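PDB 4BQ2: B-agarase from Saccharophagus degradans, which hydrolyses the beta-linkages of agarose as a family 50 exo-beta-agarase, probably working from a chain end. Local coordinates for residues V201-D205 against P705-R709; L355-N360 against A375-A381; S662-L667 against N715-G719. All blocks are in the same frame, centred on the assembly; numbering follows the deposited sequence.

Contact 1: residues V201-D205 against P705-R709; sequences VGLVD and PLTGR
Val-204 meets Thr-707 tip to tip, its CG2 methyl lying 3.6 Å from the CG2 methyl of the threonine. Thr-707 sits in a type I beta turn from Pro-705 to Gly-708, in the loop after strand 693-699 of the (beta/alpha)8 barrel expected of this family. Residues 201-205 belong to the connection that runs from strand 180-191 of the CBM-like region toward helix 222-235, so two long loops meet here by packing alone, with no hydrogen bond between them.

A threonine suits the place because its two branches do different work. With chi1 at 52°, OG1 lies between the backbone N and the carbonyl carbon, where it bonds to Thr-296 OG1, while CG2 is left anti to the carbonyl carbon and turned to the valine. The same methyl also receives Leu-203, whose CD1 stands 4.1 Å from Thr-707 CG2 as the two side chains cross obliquely. Val-204 is branched enough to serve two neighbours: CG2 faces the turn, and CG1 leans on the Phe-378 ring.

The turn itself is closed by Gly-708 N, which donates to Pro-705 O over 3.0 Å. Gly-708 has a positive phi of 93°, in a conformation that would press a side chain against the preceding carbonyl oxygen, which explains the glycine. Leu-706 takes the second position of the turn, and its CG, held opposite the backbone N (chi1 -176°), carries one methyl across to the other loop: CD2 rests 3.7 Å from Leu-203 O and 4.4 Å from Val-204 CG2.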
loop_
_atom_site.group_PDB
_atom_site.type_symbol
_atom_site.label_atom_id
_atom_site.label_comp_id
_atom_site.label_asym_id
_atom_site.label_seq_id
_atom_site.Cartn_x
_atom_site.Cartn_y
_atom_site.Cartn_z
ATOM N N VAL A 201 19.904 15.905 -7.204
ATOM C CA VAL A 201 21.300 15.560 -7.477
ATOM C C VAL A 201 21.978 15.062 -6.204
ATOM O O VAL A 201 21.937 15.736 -5.171
ATOM C CB VAL A 201 22.095 16.782 -8.027
ATOM C CG1 VAL A 201 23.595 16.501 -8.043
ATOM C CG2 VAL A 201 21.635 17.130 -9.432
ATOM N N GLY A 202 22.629 13.900 -6.298
ATOM C CA GLY A 202 23.445 13.393 -5.201
ATOM C C GLY A 202 22.602 13.038 -3.998
ATOM O O GLY A 202 22.973 13.325 -2.859
ATOM N N LEU A 203 21.465 12.392 -4.259
ATOM C CA LEU A 203 20.545 11.986 -3.188
ATOM C C LEU A 203 21.051 10.838 -2.320
ATOM O O LEU A 203 20.791 10.804 -1.136
ATOM C CB LEU A 203 19.213 11.557 -3.811
ATOM C CG LEU A 203 18.535 12.663 -4.617
ATOM C CD1 LEU A 203 17.214 12.176 -5.227
ATOM C CD2 LEU A 203 18.375 13.925 -3.770
ATOM N N VAL A 204 21.756 9.893 -2.944
ATOM C CA VAL A 204 22.087 8.607 -2.336
ATOM C C VAL A 204 23.594 8.423 -2.163
ATOM O O VAL A 204 24.375 8.697 -3.078
ATOM C CB VAL A 204 21.556 7.432 -3.212
ATOM C CG1 VAL A 204 21.527 6.148 -2.405
ATOM C CG2 VAL A 204 20.174 7.739 -3.793
ATOM N N ASP A 205 23.987 7.979 -0.977
ATOM C CA ASP A 205 25.363 7.614 -0.690
ATOM C C ASP A 205 25.673 6.145 -1.065
ATOM O O ASP A 205 24.841 5.484 -1.711
ATOM C CB ASP A 205 25.703 7.969 0.762
ATOM C CG ASP A 205 25.084 7.025 1.778
ATOM O OD1 ASP A 205 24.478 5.962 1.412
ATOM O OD2 ASP A 205 25.239 7.342 2.965
ATOM N N PRO A 705 13.466 1.660 -1.284
ATOM C CA PRO A 705 14.576 2.532 -1.678
ATOM C C PRO A 705 14.212 4.015 -1.602
ATOM O O PRO A 705 13.089 4.395 -1.902
ATOM C CB PRO A 705 14.835 2.126 -3.117
ATOM C CG PRO A 705 14.457 0.663 -3.157
ATOM C CD PRO A 705 13.247 0.577 -2.273
ATOM N N LEU A 706 15.156 4.836 -1.157
ATOM C CA LEU A 706 14.965 6.280 -1.052
ATOM C C LEU A 706 14.474 6.920 -2.366
ATOM O O LEU A 706 13.664 7.847 -2.360
ATOM C CB LEU A 706 16.295 6.920 -0.636
ATOM C CG LEU A 706 16.304 8.428 -0.368
ATOM C CD1 LEU A 706 15.634 8.787 0.941
ATOM C CD2 LEU A 706 17.730 8.935 -0.357
ATOM N N THR A 707 14.981 6.410 -3.475
ATOM C CA THR A 707 14.686 6.930 -4.799
ATOM C C THR A 707 13.646 6.101 -5.526
ATOM O O THR A 707 13.533 6.174 -6.762
ATOM C CB THR A 707 15.963 7.006 -5.659
ATOM O OG1 THR A 707 16.644 5.733 -5.648
ATOM C CG2 THR A 707 16.866 8.106 -5.099
ATOM N N GLY A 708 12.853 5.357 -4.762
ATOM C CA GLY A 708 11.778 4.555 -5.342
ATOM C C GLY A 708 12.092 3.110 -5.687
ATOM O O GLY A 708 13.107 2.803 -6.299
ATOM N N ARG A 709 11.191 2.196 -5.321
ATOM C CA ARG A 709 11.340 0.819 -5.799
ATOM C C ARG A 709 11.141 0.842 -7.317
ATOM O O ARG A 709 10.363 1.639 -7.832
ATOM C CB ARG A 709 10.353 -0.139 -5.110
ATOM C CG ARG A 709 8.882 0.082 -5.486
ATOM C CD ARG A 709 7.958 -0.853 -4.693
ATOM N NE ARG A 709 6.550 -0.629 -5.017
ATOM C CZ ARG A 709 5.552 -1.416 -4.623
ATOM N NH1 ARG A 709 5.813 -2.463 -3.825
ATOM N NH2 ARG A 709 4.303 -1.142 -5.011
#

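Contact 2: residues L355-N360 against A375-A381; sequences LANHYN and AYSFYSA
The imidazole of His-358 lies flat against the first turn of helix 378-387, with Ala-381 CA 3.5 Å from the ring centroid and only 9° off the ring normal. The small alanine suits this place because it lets the ring come down over the backbone, a CH-pi contact that the Ala-381 methyl extends, CB standing 3.8 Å from His-358 CD2. Both ring nitrogens are used: ND1 shares a hydrogen bond of 2.8 Å with Ser-380 OG, in which either could be the donor, and NE2 pairs with Glu-384 further along the helix. Together these bonds fix the rotation of the ring.

The two tyrosines meet steeply. Tyr-376 turns its edge to the face of Tyr-359, an edge-to-face stack with planes at 70° and CD1 of each ring 3.6 Å from CD1 of the other. These tyrosines form a non-hydrogen-bonded pair of the antiparallel beta hairpin 359-362/373-376, whose next pair, Asn-360 with Ala-375, carries two backbone bonds. Tyr-376 runs out past His-358 to Leu-355 because chi1 of -171° swings its ring opposite the backbone N, and its hydroxyl donates to Leu-355 O over 2.9 Å. That oxygen is gripped from opposite faces of its plane, by Tyr-376 OH and by His-358 N of the 3-10 turn.

Beyond the hairpin, Ser-377 N gives a nearly straight bond to His-358 O, 3.0 Å long. Ser-377 is also the N-cap of the helix, a role that suits a short hydroxyl side chain: its OG bonds to Ser-294 OG and accepts from Ser-380 N at 3.1 Å.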
loop_
_atom_site.group_PDB
_atom_site.type_symbol
_atom_site.label_atom_id
_atom_site.label_comp_id
_atom_site.label_asym_id
_atom_site.label_seq_id
_atom_site.Cartn_x
_atom_site.Cartn_y
_atom_site.Cartn_z
ATOM N N LEU A 355 30.874 -5.505 -5.304
ATOM C CA LEU A 355 29.416 -5.257 -5.164
ATOM C C LEU A 355 28.615 -5.138 -6.473
ATOM O O LEU A 355 27.427 -4.781 -6.455
ATOM C CB LEU A 355 29.120 -4.092 -4.208
ATOM C CG LEU A 355 29.725 -4.263 -2.808
ATOM C CD1 LEU A 355 29.609 -2.982 -1.991
ATOM C CD2 LEU A 355 29.147 -5.442 -2.004
ATOM N N ALA A 356 29.239 -5.477 -7.607
ATOM C CA ALA A 356 28.541 -5.383 -8.894
ATOM C C ALA A 356 27.461 -6.451 -9.095
ATOM O O ALA A 356 26.585 -6.309 -9.951
ATOM C CB ALA A 356 29.524 -5.370 -10.064
ATOM N N ASN A 357 27.467 -7.502 -8.290
ATOM C CA ASN A 357 26.401 -8.495 -8.437
ATOM C C ASN A 357 25.038 -7.999 -7.899
ATOM O O ASN A 357 24.030 -8.707 -7.986
ATOM C CB ASN A 357 26.798 -9.829 -7.814
ATOM C CG ASN A 357 27.070 -9.711 -6.337
ATOM O OD1 ASN A 357 28.022 -9.043 -5.908
ATOM N ND2 ASN A 357 26.210 -10.334 -5.539
ATOM N N HIS A 358 24.992 -6.785 -7.363
ATOM C CA HIS A 358 23.753 -6.302 -6.776
ATOM C C HIS A 358 22.954 -5.450 -7.762
ATOM O O HIS A 358 21.919 -4.887 -7.413
ATOM C CB HIS A 358 23.993 -5.660 -5.393
ATOM C CG HIS A 358 24.686 -6.584 -4.431
ATOM N ND1 HIS A 358 24.027 -7.596 -3.763
ATOM C CD2 HIS A 358 25.987 -6.685 -4.070
ATOM C CE1 HIS A 358 24.887 -8.265 -3.018
ATOM N NE2 HIS A 358 26.085 -7.734 -3.186
ATOM N N TYR A 359 23.443 -5.376 -9.000
ATOM C CA TYR A 359 22.668 -4.839 -10.111
ATOM C C TYR A 359 21.476 -5.742 -10.439
ATOM O O TYR A 359 21.514 -6.955 -10.215
ATOM C CB TYR A 359 23.536 -4.651 -11.348
ATOM C CG TYR A 359 24.378 -3.390 -11.306
ATOM C CD1 TYR A 359 23.781 -2.128 -11.374
ATOM C CD2 TYR A 359 25.781 -3.456 -11.226
ATOM C CE1 TYR A 359 24.550 -0.970 -11.337
ATOM C CE2 TYR A 359 26.546 -2.301 -11.188
ATOM C CZ TYR A 359 25.924 -1.067 -11.253
ATOM O OH TYR A 359 26.692 0.084 -11.211
ATOM N N ASN A 360 20.426 -5.118 -10.956
ATOM C CA ASN A 360 19.184 -5.780 -11.333
ATOM C C ASN A 360 18.793 -5.207 -12.694
ATOM O O ASN A 360 19.301 -4.138 -13.106
ATOM C CB ASN A 360 18.102 -5.478 -10.274
ATOM C CG ASN A 360 16.748 -6.119 -10.594
ATOM O OD1 ASN A 360 16.671 -7.198 -11.183
ATOM N ND2 ASN A 360 15.671 -5.455 -10.187
ATOM N N ALA A 375 18.687 -1.485 -12.543
ATOM C CA ALA A 375 18.368 -1.076 -11.187
ATOM C C ALA A 375 19.489 -1.564 -10.248
ATOM O O ALA A 375 20.300 -2.414 -10.639
ATOM C CB ALA A 375 16.988 -1.605 -10.795
ATOM N N TYR A 376 19.599 -0.989 -9.057
ATOM C CA TYR A 376 20.600 -1.463 -8.109
ATOM C C TYR A 376 19.944 -1.644 -6.757
ATOM O O TYR A 376 19.113 -0.826 -6.353
ATOM C CB TYR A 376 21.807 -0.505 -8.014
ATOM C CG TYR A 376 22.986 -1.043 -7.199
ATOM C CD1 TYR A 376 23.877 -1.949 -7.768
ATOM C CD2 TYR A 376 23.196 -0.646 -5.876
ATOM C CE1 TYR A 376 24.960 -2.449 -7.057
ATOM C CE2 TYR A 376 24.272 -1.146 -5.143
ATOM C CZ TYR A 376 25.161 -2.045 -5.756
ATOM O OH TYR A 376 26.243 -2.573 -5.073
ATOM N N SER A 377 20.273 -2.750 -6.091
ATOM C CA SER A 377 19.785 -3.008 -4.740
ATOM C C SER A 377 20.863 -2.694 -3.708
ATOM O O SER A 377 21.758 -3.516 -3.445
ATOM C CB SER A 377 19.302 -4.469 -4.582
ATOM O OG SER A 377 18.892 -4.648 -3.225
ATOM N N PHE A 378 20.779 -1.505 -3.125
ATOM C CA PHE A 378 21.677 -1.126 -2.042
ATOM C C PHE A 378 21.512 -2.041 -0.810
ATOM O O PHE A 378 22.503 -2.406 -0.162
ATOM C CB PHE A 378 21.490 0.342 -1.679
ATOM C CG PHE A 378 22.039 1.274 -2.720
ATOM C CD1 PHE A 378 23.402 1.604 -2.726
ATOM C CD2 PHE A 378 21.205 1.808 -3.704
ATOM C CE1 PHE A 378 23.906 2.462 -3.712
ATOM C CE2 PHE A 378 21.710 2.664 -4.676
ATOM C CZ PHE A 378 23.055 2.981 -4.679
ATOM N N TYR A 379 20.273 -2.413 -0.504
ATOM C CA TYR A 379 20.020 -3.360 0.611
ATOM C C TYR A 379 20.797 -4.675 0.403
ATOM O O TYR A 379 21.494 -5.151 1.301
ATOM C CB TYR A 379 18.502 -3.625 0.774
ATOM C CG TYR A 379 18.144 -4.525 1.939
ATOM C CD1 TYR A 379 17.986 -4.014 3.218
ATOM C CD2 TYR A 379 17.959 -5.899 1.756
ATOM C CE1 TYR A 379 17.660 -4.833 4.290
ATOM C CE2 TYR A 379 17.636 -6.732 2.826
ATOM C CZ TYR A 379 17.494 -6.187 4.089
ATOM O OH TYR A 379 17.173 -7.011 5.143
ATOM N N SER A 380 20.681 -5.261 -0.781
ATOM C CA SER A 380 21.411 -6.502 -1.090
ATOM C C SER A 380 22.936 -6.309 -0.946
ATOM O O SER A 380 23.634 -7.151 -0.328
ATOM C CB SER A 380 21.041 -7.001 -2.488
ATOM O OG SER A 380 21.557 -8.302 -2.710
ATOM N N ALA A 381 23.433 -5.173 -1.444
ATOM C CA ALA A 381 24.847 -4.832 -1.331
ATOM C C ALA A 381 25.226 -4.741 0.145
ATOM O O ALA A 381 26.259 -5.238 0.545
ATOM C CB ALA A 381 25.154 -3.523 -2.089
#

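Contact 3: residues S662-L667 against N715-G719; sequences SYHPGL and NYNVG
Tyr-716 and His-664 lie side by side and point the same way, with the edge of the tyrosine turned to the face of the imidazole. Tyr-716 CE1 sits over the centre of the histidine ring, and the planes are inclined at 51°, an edge-to-face pair well tilted from the upright. The tyrosine offers a face of its own to Gly-666, whose CA stands 3.6 Å from the ring centroid in a CH-pi contact. Glycine fits there, as its bare CA can settle on the ring, next to the CG1 methyl of Val-718, and its phi of 115° is one that glycine readily adopts.

Hydrogen bonds fix the backbone around these rings. His-664 O has two donors: Asn-717 N approaches in the carbonyl plane at 3.2 Å, while Ser-662 OG comes from above that plane at 2.7 Å. The histidine ring is held from its own segment, since Gly-666 N donates to ND1 over 3.0 Å. Asn-717, at the centre of an inverse gamma turn, directs its amide to Ala-657 O.

One water joins the segments, accepting from Tyr-663 N at 2.9 Å and donating to Asn-715 O at 2.8 Å. Beside it the Asn-715 side chain crosses that of His-664 at about a right angle: ND2 is satisfied by Ser-140 O, whereas OD1, 3.3 Å from His-664 CB, is buried without a polar partner.

In the fold, two loops that follow parallel strands of the probable barrel meet here, one between strand 648-652 and helix 673-688, the other between strand 693-699 and helix 729-739. His-664 and Pro-665 also pack on strand 150-155 of the CBM-like region, and Gly-719 O is held by Arg-676 of helix 673-688.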
loop_
_atom_site.group_PDB
_atom_site.type_symbol
_atom_site.label_atom_id
_atom_site.label_comp_id
_atom_site.label_asym_id
_atom_site.label_seq_id
_atom_site.Cartn_x
_atom_site.Cartn_y
_atom_site.Cartn_z
ATOM N N SER A 662 13.902 9.483 5.005
ATOM C CA SER A 662 12.973 9.260 3.898
ATOM C C SER A 662 12.300 10.530 3.402
ATOM O O SER A 662 11.961 11.392 4.171
ATOM C CB SER A 662 11.879 8.243 4.290
ATOM O OG SER A 662 11.139 7.876 3.141
ATOM N N TYR A 663 12.026 10.593 2.111
ATOM C CA TYR A 663 11.234 11.698 1.566
ATOM C C TYR A 663 9.732 11.491 1.708
ATOM O O TYR A 663 8.964 12.387 1.395
ATOM C CB TYR A 663 11.523 11.849 0.083
ATOM C CG TYR A 663 12.998 11.989 -0.239
ATOM C CD1 TYR A 663 13.809 12.832 0.510
ATOM C CD2 TYR A 663 13.563 11.297 -1.312
ATOM C CE1 TYR A 663 15.152 12.996 0.213
ATOM C CE2 TYR A 663 14.911 11.439 -1.608
ATOM C CZ TYR A 663 15.700 12.288 -0.845
ATOM O OH TYR A 663 17.057 12.427 -1.139
ATOM N N HIS A 664 9.323 10.302 2.135
ATOM C CA HIS A 664 7.907 9.948 2.149
ATOM C C HIS A 664 7.726 8.921 3.241
ATOM O O HIS A 664 8.441 7.908 3.273
ATOM C CB HIS A 664 7.518 9.334 0.799
ATOM C CG HIS A 664 6.044 9.338 0.525
ATOM N ND1 HIS A 664 5.101 8.939 1.455
ATOM C CD2 HIS A 664 5.357 9.661 -0.594
ATOM C CE1 HIS A 664 3.895 9.067 0.931
ATOM N NE2 HIS A 664 4.024 9.497 -0.311
ATOM N N PRO A 665 6.816 9.205 4.176
ATOM C CA PRO A 665 6.584 8.285 5.276
ATOM C C PRO A 665 5.875 7.004 4.846
ATOM O O PRO A 665 6.108 5.961 5.457
ATOM C CB PRO A 665 5.738 9.085 6.251
ATOM C CG PRO A 665 5.275 10.295 5.534
ATOM C CD PRO A 665 5.981 10.422 4.237
ATOM N N GLY A 666 5.116 7.058 3.754
ATOM C CA GLY A 666 4.221 5.968 3.366
ATOM C C GLY A 666 2.750 6.399 3.431
ATOM O O GLY A 666 2.451 7.584 3.422
ATOM N N LEU A 667 1.824 5.445 3.532
ATOM C CA LEU A 667 0.379 5.770 3.550
ATOM C C LEU A 667 -0.173 6.392 4.850
ATOM O O LEU A 667 -1.100 7.207 4.849
ATOM C CB LEU A 667 -0.448 4.525 3.123
ATOM C CG LEU A 667 -0.186 4.188 1.642
ATOM C CD1 LEU A 667 -0.713 2.819 1.232
ATOM C CD2 LEU A 667 -0.751 5.279 0.713
ATOM N N ASN A 715 8.611 5.021 -2.241
ATOM C CA ASN A 715 9.880 5.358 -1.601
ATOM C C ASN A 715 9.690 5.581 -0.118
ATOM O O ASN A 715 10.137 6.590 0.431
ATOM C CB ASN A 715 10.532 6.606 -2.284
ATOM C CG ASN A 715 9.669 7.877 -2.197
ATOM O OD1 ASN A 715 8.455 7.822 -1.951
ATOM N ND2 ASN A 715 10.311 9.038 -2.377
ATOM N N TYR A 716 9.010 4.639 0.541
ATOM C CA TYR A 716 8.482 4.851 1.881
ATOM C C TYR A 716 9.305 4.313 3.058
ATOM O O TYR A 716 9.971 3.283 2.942
ATOM C CB TYR A 716 7.107 4.135 1.970
ATOM C CG TYR A 716 6.029 4.505 0.961
ATOM C CD1 TYR A 716 5.991 5.771 0.348
ATOM C CD2 TYR A 716 4.989 3.606 0.679
ATOM C CE1 TYR A 716 4.998 6.107 -0.551
ATOM C CE2 TYR A 716 3.962 3.941 -0.198
ATOM C CZ TYR A 716 3.958 5.185 -0.806
ATOM O OH TYR A 716 2.931 5.524 -1.679
ATOM N N ASN A 717 9.144 4.941 4.223
ATOM C CA ASN A 717 9.687 4.424 5.481
ATOM C C ASN A 717 8.728 3.426 6.079
ATOM O O ASN A 717 8.072 3.715 7.060
ATOM C CB ASN A 717 9.984 5.555 6.487
ATOM C CG ASN A 717 10.408 5.028 7.866
ATOM O OD1 ASN A 717 11.084 3.959 7.994
ATOM N ND2 ASN A 717 9.986 5.717 8.892
ATOM N N VAL A 718 8.669 2.234 5.498
ATOM C CA VAL A 718 7.690 1.259 5.916
ATOM C C VAL A 718 8.361 -0.017 6.415
ATOM O O VAL A 718 7.684 -1.017 6.648
ATOM C CB VAL A 718 6.647 1.003 4.809
ATOM C CG1 VAL A 718 5.847 2.275 4.584
ATOM C CG2 VAL A 718 7.293 0.540 3.510
ATOM N N GLY A 719 9.685 0.049 6.619
ATOM C CA GLY A 719 10.450 -1.141 7.042
ATOM C C GLY A 719 10.496 -1.329 8.547
ATOM O O GLY A 719 10.377 -0.357 9.306
HETATM O O HOH W 1 12.229 8.466 0.216
#

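From the N terminus, the chain passes through the CBM-like strands and opens contact 1 at 201-205, a loop that closes some 500 residues later at 705-709. Contact 2 is nested within it, a short local closure in which strand 359-362 meets strand 373-376 and the helix that follows. Contact 3 opens at 662-667, still inside the large loop, and closes at 715-719, beyond its end, so contacts 1 and 3 cross. The three form a connected series: Phe-378 packs on residues 204-205, and Tyr-663 touches Leu-203 and Leu-706. Contacts 2 and 3 remain apart, their nearest atoms about 9 Å from each other; contact 1 links helix 378-387, which follows the hairpin, to the loops after strands 648-652 and 693-699.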